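Beta-glucuronidase (Dictyoglomus thermophilum, PDB 6XXW) probably hydrolyses beta-D-glucuronides to release glucuronic acid, as a beta-glucuronidase of glycoside hydrolase family 2. Local coordinates at residues A[148-153]-A[388-393]; A[197-202]-A[402-407]; A[394-399]-A[436-441]. All blocks are in the same frame, centred on the assembly; numbering follows the deposited sequence. Where two conformers were deposited one is given.

Contact 1: A[148-153]-A[388-393]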
loop_
_atom_site.group_PDB
_atom_site.type_symbol
_atom_site.label_atom_id
_atom_site.label_comp_id
_atom_site.label_asym_id
_atom_site.label_seq_id
_atom_site.Cartn_x
_atom_site.Cartn_y
_atom_site.Cartn_z
ATOM N N ASP A 148 -27.984 27.508 12.602
ATOM C CA ASP A 148 -27.698 28.917 12.342
ATOM C C ASP A 148 -26.223 29.270 12.513
ATOM O O ASP A 148 -25.891 30.448 12.643
ATOM C CB ASP A 148 -28.558 29.838 13.204
ATOM C CG ASP A 148 -28.589 29.433 14.642
ATOM O OD1 ASP A 148 -27.608 28.823 15.115
ATOM O OD2 ASP A 148 -29.611 29.722 15.300
ATOM N N VAL A 149 -25.337 28.287 12.508
ATOM C CA VAL A 149 -23.913 28.543 12.320
ATOM C C VAL A 149 -23.541 27.956 10.966
ATOM O O VAL A 149 -24.224 27.072 10.443
ATOM C CB VAL A 149 -23.042 27.951 13.449
ATOM C CG1 VAL A 149 -22.827 26.461 13.228
ATOM C CG2 VAL A 149 -21.693 28.696 13.558
ATOM N N LEU A 150 -22.450 28.463 10.385
ATOM C CA LEU A 150 -21.938 27.964 9.115
ATOM C C LEU A 150 -20.551 27.370 9.325
ATOM O O LEU A 150 -19.663 28.054 9.853
ATOM C CB LEU A 150 -21.862 29.072 8.054
ATOM C CG LEU A 150 -23.207 29.655 7.596
ATOM C CD1 LEU A 150 -22.974 30.885 6.751
ATOM C CD2 LEU A 150 -24.019 28.618 6.812
ATOM N N PRO A 151 -20.314 26.119 8.920
ATOM C CA PRO A 151 -21.298 25.234 8.291
ATOM C C PRO A 151 -22.273 24.635 9.303
ATOM O O PRO A 151 -21.903 24.427 10.458
ATOM C CB PRO A 151 -20.428 24.136 7.671
ATOM C CG PRO A 151 -19.276 24.033 8.605
ATOM C CD PRO A 151 -19.001 25.467 9.071
ATOM N N PRO A 152 -23.496 24.367 8.864
ATOM C CA PRO A 152 -24.540 23.907 9.784
ATOM C C PRO A 152 -24.518 22.404 10.050
ATOM O O PRO A 152 -23.931 21.602 9.322
ATOM C CB PRO A 152 -25.828 24.294 9.054
ATOM C CG PRO A 152 -25.466 24.100 7.597
ATOM C CD PRO A 152 -24.029 24.617 7.508
ATOM N N GLY A 153 -25.216 22.042 11.119
ATOM C CA GLY A 153 -25.417 20.664 11.522
ATOM C C GLY A 153 -26.398 20.662 12.667
ATOM O O GLY A 153 -26.948 21.701 13.036
ATOM N N LEU A 388 -29.136 33.387 7.816
ATOM C CA LEU A 388 -28.821 34.471 6.894
ATOM C C LEU A 388 -28.074 35.590 7.609
ATOM O O LEU A 388 -27.056 36.088 7.116
ATOM C CB LEU A 388 -30.105 34.990 6.253
ATOM C CG LEU A 388 -29.955 36.194 5.326
ATOM C CD1 LEU A 388 -28.983 35.851 4.176
ATOM C CD2 LEU A 388 -31.335 36.630 4.806
ATOM N N GLU A 389 -28.564 35.982 8.790
ATOM C CA GLU A 389 -27.890 37.004 9.583
ATOM C C GLU A 389 -26.428 36.642 9.832
ATOM O O GLU A 389 -25.536 37.485 9.693
ATOM C CB GLU A 389 -28.631 37.195 10.907
ATOM C CG GLU A 389 -28.282 38.478 11.637
ATOM C CD GLU A 389 -28.977 39.691 11.042
ATOM O OE1 GLU A 389 -29.692 39.530 10.027
ATOM O OE2 GLU A 389 -28.812 40.804 11.593
ATOM N N HIS A 390 -26.164 35.385 10.207
ATOM C CA HIS A 390 -24.786 34.946 10.426
ATOM C C HIS A 390 -23.982 34.995 9.132
ATOM O O HIS A 390 -22.832 35.453 9.118
ATOM C CB HIS A 390 -24.769 33.529 11.010
ATOM C CG HIS A 390 -23.389 32.983 11.238
ATOM N ND1 HIS A 390 -22.510 33.544 12.140
ATOM C CD2 HIS A 390 -22.745 31.916 10.700
ATOM C CE1 HIS A 390 -21.379 32.855 12.139
ATOM N NE2 HIS A 390 -21.495 31.864 11.272
ATOM N N HIS A 391 -24.574 34.522 8.032
ATOM C CA HIS A 391 -23.889 34.544 6.743
ATOM C C HIS A 391 -23.488 35.966 6.356
ATOM O O HIS A 391 -22.363 36.203 5.890
ATOM C CB HIS A 391 -24.802 33.915 5.692
ATOM C CG HIS A 391 -24.098 33.405 4.468
ATOM N ND1 HIS A 391 -24.655 32.439 3.650
ATOM C CD2 HIS A 391 -22.918 33.745 3.897
ATOM C CE1 HIS A 391 -23.843 32.203 2.636
ATOM N NE2 HIS A 391 -22.775 32.971 2.769
ATOM N N LEU A 392 -24.392 36.930 6.551
ATOM C CA LEU A 392 -24.080 38.319 6.219
ATOM C C LEU A 392 -22.968 38.866 7.105
ATOM O O LEU A 392 -22.092 39.602 6.632
ATOM C CB LEU A 392 -25.333 39.192 6.348
ATOM C CG LEU A 392 -26.483 38.848 5.403
ATOM C CD1 LEU A 392 -27.782 39.552 5.837
ATOM C CD2 LEU A 392 -26.143 39.149 3.938
ATOM N N GLU A 393 -23.000 38.548 8.400
ATOM C CA GLU A 393 -21.903 38.973 9.270
ATOM C C GLU A 393 -20.588 38.325 8.845
ATOM O O GLU A 393 -19.523 38.958 8.908
ATOM C CB GLU A 393 -22.232 38.651 10.729
ATOM C CG GLU A 393 -23.504 39.357 11.206
ATOM C CD GLU A 393 -23.767 39.209 12.701
ATOM O OE1 GLU A 393 -24.170 38.109 13.131
ATOM O OE2 GLU A 393 -23.592 40.203 13.439
HETATM O O HOH W 1 -18.946 30.565 10.157
#
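The imidazole of H391 carries L150 CD1 over one face in a CH-pi contact: the methyl stands 3.9 Å from the ring centroid, 26° off the normal and shifted toward the rim, with H391 CG as its nearest ring atom. The H390 ring meets L150 differently, with L150 CB in its plane at the edge, while V149 CG2 approaches H390 NE2 obliquely at 3.9 Å. L150 CG also lies 3.9 Å from H390 CD2, so one leucine serves both histidines, sliding past the first and crossing the second at about a right angle. H390 holds its CG anti to the backbone N (chi1 179°), which carries the ring from the helix to the backbone of the loop. No direct hydrogen bond joins the segments; one water does, lying 2.6 Å from L150 O, to which it donates, and 3.1 Å from H390 NE2. H391 is tied down by Y427, whose hydroxyl bonds ND1, and more weakly by V413 O at NE2. The contact lays the 148-153 loop of the sugar-binding domain on helix 385-402 of the TIM barrel; K115 of strand 109-115 touches V149 and H390, and helix 422-438 packs against H391 through V431.

Contact 2: A[197-202]-A[402-407]; sequences KDFSVI and DKNHPS. With TRS (2-amino-2-hydroxymethyl-propane-1,3-diol), chain H.
V201 and N404 bring their CA atoms to 5.9 Å where strand 198-202 runs past a type I turn, D402 to H405, closed by a bond from H405 N to D402 O. N404 reads the strand backbone with both ends of its amide. N404 ND2 donates to F199 O at 2.8 Å, nearly straight (161°), and N404 OD1 accepts from V201 N at 3.0 Å. F199 O lies in the amide plane, yet each donor sits above the plane of the carbonyl it meets. The same ND2 lies over one face of the F199 ring, whose plane is 9° from that of the amide. K403 runs extended past S200 OG and bends at chi4 (-81°) to bring NZ 2.7 Å from D198 OD2, on the syn side, in a salt bridge; A400 O is a second acceptor for NZ. A Tris molecule, probably from the crystallisation liquor, donates to V201 O and N404 O. Replacing N404 by an alanine would probably leave F199 O and V201 N without these partners and take the amide from one face of the F199 ring. At this contact the immunoglobulin-like domain thus meets the barrel loop through directional polar bonds.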
loop_
_atom_site.group_PDB
_atom_site.type_symbol
_atom_site.label_atom_id
_atom_site.label_comp_id
_atom_site.label_asym_id
_atom_site.label_seq_id
_atom_site.Cartn_x
_atom_site.Cartn_y
_atom_site.Cartn_z
ATOM N N LYS A 197 -6.055 51.523 12.941
ATOM C CA LYS A 197 -7.002 50.446 13.213
ATOM C C LYS A 197 -7.227 49.559 11.997
ATOM O O LYS A 197 -7.400 48.344 12.139
ATOM C CB LYS A 197 -8.345 51.017 13.677
ATOM C CG LYS A 197 -8.301 51.780 15.010
ATOM C CD LYS A 197 -9.712 52.217 15.432
ATOM C CE LYS A 197 -10.683 51.038 15.385
ATOM N NZ LYS A 197 -11.970 51.279 16.124
ATOM N N ASP A 198 -7.236 50.155 10.811
ATOM C CA ASP A 198 -7.517 49.453 9.567
ATOM C C ASP A 198 -7.114 50.384 8.435
ATOM O O ASP A 198 -6.885 51.576 8.640
ATOM C CB ASP A 198 -9.000 49.062 9.465
ATOM C CG ASP A 198 -9.238 47.890 8.528
ATOM O OD1 ASP A 198 -8.276 47.198 8.154
ATOM O OD2 ASP A 198 -10.401 47.659 8.162
ATOM N N PHE A 199 -7.021 49.830 7.233
ATOM C CA PHE A 199 -6.918 50.670 6.056
ATOM C C PHE A 199 -7.450 49.873 4.881
ATOM O O PHE A 199 -7.494 48.644 4.915
ATOM C CB PHE A 199 -5.472 51.129 5.809
ATOM C CG PHE A 199 -4.544 50.003 5.507
ATOM C CD1 PHE A 199 -3.913 49.315 6.536
ATOM C CD2 PHE A 199 -4.309 49.611 4.204
ATOM C CE1 PHE A 199 -3.073 48.250 6.264
ATOM C CE2 PHE A 199 -3.456 48.529 3.925
ATOM C CZ PHE A 199 -2.847 47.859 4.958
ATOM N N SER A 200 -7.860 50.588 3.847
ATOM C CA SER A 200 -8.332 49.993 2.609
ATOM C C SER A 200 -7.457 50.483 1.473
ATOM O O SER A 200 -7.090 51.662 1.428
ATOM C CB SER A 200 -9.792 50.354 2.326
ATOM O OG SER A 200 -10.640 49.734 3.272
ATOM N N VAL A 201 -7.118 49.572 0.567
ATOM C CA VAL A 201 -6.334 49.883 -0.616
ATOM C C VAL A 201 -7.092 49.380 -1.837
ATOM O O VAL A 201 -7.623 48.264 -1.829
ATOM C CB VAL A 201 -4.928 49.254 -0.526
ATOM C CG1 VAL A 201 -4.271 49.230 -1.870
ATOM C CG2 VAL A 201 -4.079 50.057 0.448
ATOM N N ILE A 202 -7.177 50.214 -2.868
ATOM C CA ILE A 202 -7.690 49.811 -4.172
ATOM C C ILE A 202 -6.675 50.248 -5.218
ATOM O O ILE A 202 -6.141 51.359 -5.145
ATOM C CB ILE A 202 -9.074 50.421 -4.468
ATOM C CG1 ILE A 202 -10.092 49.984 -3.410
ATOM C CG2 ILE A 202 -9.556 50.017 -5.852
ATOM C CD1 ILE A 202 -11.323 50.877 -3.341
ATOM N N ASP A 402 -9.641 40.379 4.462
ATOM C CA ASP A 402 -8.843 40.005 3.299
ATOM C C ASP A 402 -8.916 40.994 2.144
ATOM O O ASP A 402 -8.301 40.740 1.098
ATOM C CB ASP A 402 -9.258 38.604 2.831
ATOM C CG ASP A 402 -8.918 37.543 3.863
ATOM O OD1 ASP A 402 -8.122 37.849 4.777
ATOM O OD2 ASP A 402 -9.431 36.415 3.786
ATOM N N LYS A 403 -9.595 42.134 2.323
ATOM C CA LYS A 403 -9.826 43.074 1.226
ATOM C C LYS A 403 -8.547 43.583 0.567
ATOM O O LYS A 403 -8.604 44.010 -0.591
ATOM C CB LYS A 403 -10.631 44.290 1.724
ATOM C CG LYS A 403 -9.972 44.986 2.944
ATOM C CD LYS A 403 -10.770 46.169 3.440
ATOM C CE LYS A 403 -10.111 46.826 4.660
ATOM N NZ LYS A 403 -10.380 46.135 5.953
ATOM N N ASN A 404 -7.404 43.562 1.261
ATOM C CA ASN A 404 -6.161 44.130 0.725
ATOM C C ASN A 404 -5.185 43.091 0.154
ATOM O O ASN A 404 -4.067 43.459 -0.230
ATOM C CB ASN A 404 -5.463 44.966 1.802
ATOM C CG ASN A 404 -6.303 46.158 2.220
ATOM O OD1 ASN A 404 -7.003 46.731 1.396
ATOM N ND2 ASN A 404 -6.267 46.507 3.504
ATOM N N HIS A 405 -5.576 41.820 0.056
ATOM C CA HIS A 405 -4.697 40.812 -0.532
ATOM C C HIS A 405 -4.855 40.815 -2.048
ATOM O O HIS A 405 -5.975 40.617 -2.545
ATOM C CB HIS A 405 -5.011 39.425 0.017
ATOM C CG HIS A 405 -4.508 39.195 1.406
ATOM N ND1 HIS A 405 -3.169 39.020 1.693
ATOM C CD2 HIS A 405 -5.161 39.116 2.590
ATOM C CE1 HIS A 405 -3.018 38.843 2.993
ATOM N NE2 HIS A 405 -4.211 38.896 3.561
ATOM N N PRO A 406 -3.784 41.015 -2.816
ATOM C CA PRO A 406 -3.916 40.901 -4.279
ATOM C C PRO A 406 -4.308 39.500 -4.741
ATOM O O PRO A 406 -4.961 39.358 -5.784
ATOM C CB PRO A 406 -2.517 41.304 -4.791
ATOM C CG PRO A 406 -1.585 40.991 -3.646
ATOM C CD PRO A 406 -2.392 41.251 -2.381
ATOM N N SER A 407 -3.961 38.470 -3.970
ATOM C CA SER A 407 -4.198 37.095 -4.399
ATOM C C SER A 407 -5.683 36.744 -4.432
ATOM O O SER A 407 -6.094 35.913 -5.254
ATOM C CB SER A 407 -3.447 36.122 -3.483
ATOM O OG SER A 407 -3.944 36.176 -2.143
HETATM C C TRS H . -5.127 45.160 -3.668
HETATM C C1 TRS H . -6.195 44.852 -2.636
HETATM C C2 TRS H . -3.969 44.196 -3.551
HETATM C C3 TRS H . -5.737 45.035 -5.043
HETATM N N TRS H . -4.567 46.493 -3.460
HETATM O O1 TRS H . -7.236 45.804 -2.691
HETATM O O2 TRS H . -2.994 44.711 -2.689
HETATM O O3 TRS H . -4.726 45.244 -5.990
#

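Contact 3: A[394-399]-A[436-441]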
loop_
_atom_site.group_PDB
_atom_site.type_symbol
_atom_site.label_atom_id
_atom_site.label_comp_id
_atom_site.label_asym_id
_atom_site.label_seq_id
_atom_site.Cartn_x
_atom_site.Cartn_y
_atom_site.Cartn_z
ATOM N N ILE A 394 -20.646 37.066 8.402
ATOM C CA ILE A 394 -19.442 36.376 7.937
ATOM C C ILE A 394 -18.833 37.100 6.740
ATOM O O ILE A 394 -17.618 37.332 6.684
ATOM C CB ILE A 394 -19.760 34.909 7.594
ATOM C CG1 ILE A 394 -19.952 34.085 8.872
ATOM C CG2 ILE A 394 -18.664 34.314 6.684
ATOM C CD1 ILE A 394 -18.840 34.230 9.868
ATOM N N MET A 395 -19.660 37.443 5.749
ATOM C CA MET A 395 -19.146 38.169 4.585
ATOM C C MET A 395 -18.500 39.488 4.998
ATOM O O MET A 395 -17.469 39.885 4.439
ATOM C CB MET A 395 -20.262 38.435 3.561
ATOM C CG MET A 395 -21.014 37.209 3.049
ATOM S SD MET A 395 -19.916 35.867 2.502
ATOM C CE MET A 395 -18.938 36.680 1.242
ATOM N N ARG A 396 -19.091 40.186 5.973
ATOM C CA ARG A 396 -18.482 41.430 6.438
ATOM C C ARG A 396 -17.130 41.168 7.093
ATOM O O ARG A 396 -16.159 41.876 6.815
ATOM C CB ARG A 396 -19.424 42.157 7.399
ATOM C CG ARG A 396 -20.756 42.518 6.767
ATOM C CD ARG A 396 -21.746 43.129 7.768
ATOM N NE ARG A 396 -23.114 43.184 7.243
ATOM C CZ ARG A 396 -24.180 42.710 7.883
ATOM N NH1 ARG A 396 -24.039 42.124 9.063
ATOM N NH2 ARG A 396 -25.391 42.809 7.342
ATOM N N GLU A 397 -17.042 40.141 7.948
ATOM C CA GLU A 397 -15.776 39.823 8.611
ATOM C C GLU A 397 -14.720 39.371 7.607
ATOM O O GLU A 397 -13.521 39.659 7.762
ATOM C CB GLU A 397 -15.980 38.718 9.649
ATOM C CG GLU A 397 -16.837 39.081 10.859
ATOM C CD GLU A 397 -16.952 37.932 11.864
ATOM O OE1 GLU A 397 -15.972 37.174 12.042
ATOM O OE2 GLU A 397 -18.024 37.789 12.489
ATOM N N LEU A 398 -15.145 38.624 6.596
ATOM C CA LEU A 398 -14.208 38.044 5.643
ATOM C C LEU A 398 -13.616 39.116 4.741
ATOM O O LEU A 398 -12.400 39.178 4.542
ATOM C CB LEU A 398 -14.926 36.973 4.824
ATOM C CG LEU A 398 -14.208 36.386 3.614
ATOM C CD1 LEU A 398 -12.907 35.710 4.027
ATOM C CD2 LEU A 398 -15.135 35.407 2.895
ATOM N N ILE A 399 -14.466 39.983 4.197
ATOM C CA ILE A 399 -13.967 41.061 3.357
ATOM C C ILE A 399 -13.123 42.033 4.176
ATOM O O ILE A 399 -12.088 42.518 3.707
ATOM C CB ILE A 399 -15.151 41.744 2.644
ATOM C CG1 ILE A 399 -15.778 40.741 1.661
ATOM C CG2 ILE A 399 -14.705 43.025 1.947
ATOM C CD1 ILE A 399 -17.059 41.214 1.010
ATOM N N ARG A 436 -21.485 42.286 -2.723
ATOM C CA ARG A 436 -21.112 43.276 -3.727
ATOM C C ARG A 436 -21.041 44.671 -3.123
ATOM O O ARG A 436 -20.170 45.472 -3.492
ATOM C CB ARG A 436 -22.108 43.239 -4.888
ATOM C CG ARG A 436 -21.559 43.755 -6.208
ATOM C CD ARG A 436 -22.247 45.037 -6.636
ATOM N NE ARG A 436 -23.665 44.830 -6.916
ATOM C CZ ARG A 436 -24.278 45.249 -8.020
ATOM N NH1 ARG A 436 -23.594 45.898 -8.953
ATOM N NH2 ARG A 436 -25.576 45.018 -8.193
ATOM N N ARG A 437 -21.949 44.978 -2.190
ATOM C CA ARG A 437 -21.926 46.276 -1.523
ATOM C C ARG A 437 -20.657 46.444 -0.701
ATOM O O ARG A 437 -20.067 47.529 -0.667
ATOM C CB ARG A 437 -23.157 46.423 -0.626
ATOM C CG ARG A 437 -23.244 47.767 0.067
ATOM C CD ARG A 437 -24.289 47.749 1.170
ATOM N NE ARG A 437 -23.804 47.055 2.356
ATOM C CZ ARG A 437 -23.087 47.639 3.308
ATOM N NH1 ARG A 437 -22.779 48.924 3.196
ATOM N NH2 ARG A 437 -22.679 46.945 4.365
ATOM N N LEU A 438 -20.226 45.370 -0.038
ATOM C CA LEU A 438 -19.019 45.415 0.780
ATOM C C LEU A 438 -17.755 45.502 -0.061
ATOM O O LEU A 438 -16.780 46.139 0.360
ATOM C CB LEU A 438 -18.953 44.185 1.681
ATOM C CG LEU A 438 -20.002 44.067 2.781
ATOM C CD1 LEU A 438 -20.105 42.613 3.234
ATOM C CD2 LEU A 438 -19.690 45.004 3.941
ATOM N N ASP A 439 -17.732 44.865 -1.233
ATOM C CA ASP A 439 -16.535 44.870 -2.073
ATOM C C ASP A 439 -16.912 44.884 -3.549
ATOM O O ASP A 439 -16.997 43.832 -4.196
ATOM C CB ASP A 439 -15.632 43.676 -1.768
ATOM C CG ASP A 439 -14.355 43.694 -2.601
ATOM O OD1 ASP A 439 -14.047 44.771 -3.171
ATOM O OD2 ASP A 439 -13.670 42.644 -2.690
ATOM N N PRO A 440 -17.107 46.071 -4.133
ATOM C CA PRO A 440 -17.388 46.131 -5.574
ATOM C C PRO A 440 -16.182 45.868 -6.456
ATOM O O PRO A 440 -16.326 45.950 -7.677
ATOM C CB PRO A 440 -17.895 47.565 -5.775
ATOM C CG PRO A 440 -17.292 48.338 -4.667
ATOM C CD PRO A 440 -17.192 47.399 -3.494
ATOM N N THR A 441 -15.005 45.547 -5.907
ATOM C CA THR A 441 -13.793 45.444 -6.714
ATOM C C THR A 441 -13.469 44.018 -7.159
ATOM O O THR A 441 -12.501 43.832 -7.899
ATOM C CB THR A 441 -12.578 46.023 -5.964
ATOM O OG1 THR A 441 -12.143 45.115 -4.941
ATOM C CG2 THR A 441 -12.886 47.393 -5.345
#
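M395 comes first, meeting L438 through its backbone and the base of its side chain: L438 CD1 is 3.9 Å from M395 C and 4.2 Å from M395 CB. One residue on, R396 CG lies 3.6 Å from L438 CD1 and a little farther from L438 CD2, so both leucine methyls lie against the aliphatic start of the arginine chain. From CG to NE that chain is extended, and NE forms a salt bridge with E434, which also binds R437 NH2; one carboxylate thus serves two guanidinium groups and probably offsets their like charge. The segments belong to successive helices of the TIM barrel, 385-402 and 422-438, packed on its outside; strand 408-415 lies between them in the chain, part of the barrel's alternating beta/alpha order. A turn further along, I399 works with both branches. I399 CD1 reaches L438 CB at 3.6 Å, while I399 CG2, anti to the backbone N, lies 3.9 Å from D439 CB. D439 is where the second helix gives out. D439 OD1 accepts from T441 N at 3.0 Å (155°), an Asx turn, and from T441 OG1 at 2.6 Å through its syn lone pair; OD2 turns to R442 and W411.

In the fold
Helix 385-402 runs through the whole set. Contact 1 uses residues 388-393 and contact 3 the adjoining 394-399, their centres 15 Å apart, while the 402-407 segment of contact 2 starts at D402, the helix's last residue. One barrel helix is therefore met in turn by the sugar-binding domain, by helix 422-438 and, just beyond its end, by the immunoglobulin-like domain. Contacts 1 and 2 are separate, their centres 24 Å and nearest atoms about 11 Å apart. Contacts 2 and 3 touch, I202 CG2 lying 4.3 Å from T441 CG2, and R442 links them further by bonding K403 O, H405 O and D439. The Tris bridges strand and barrel loop but identifies no active site.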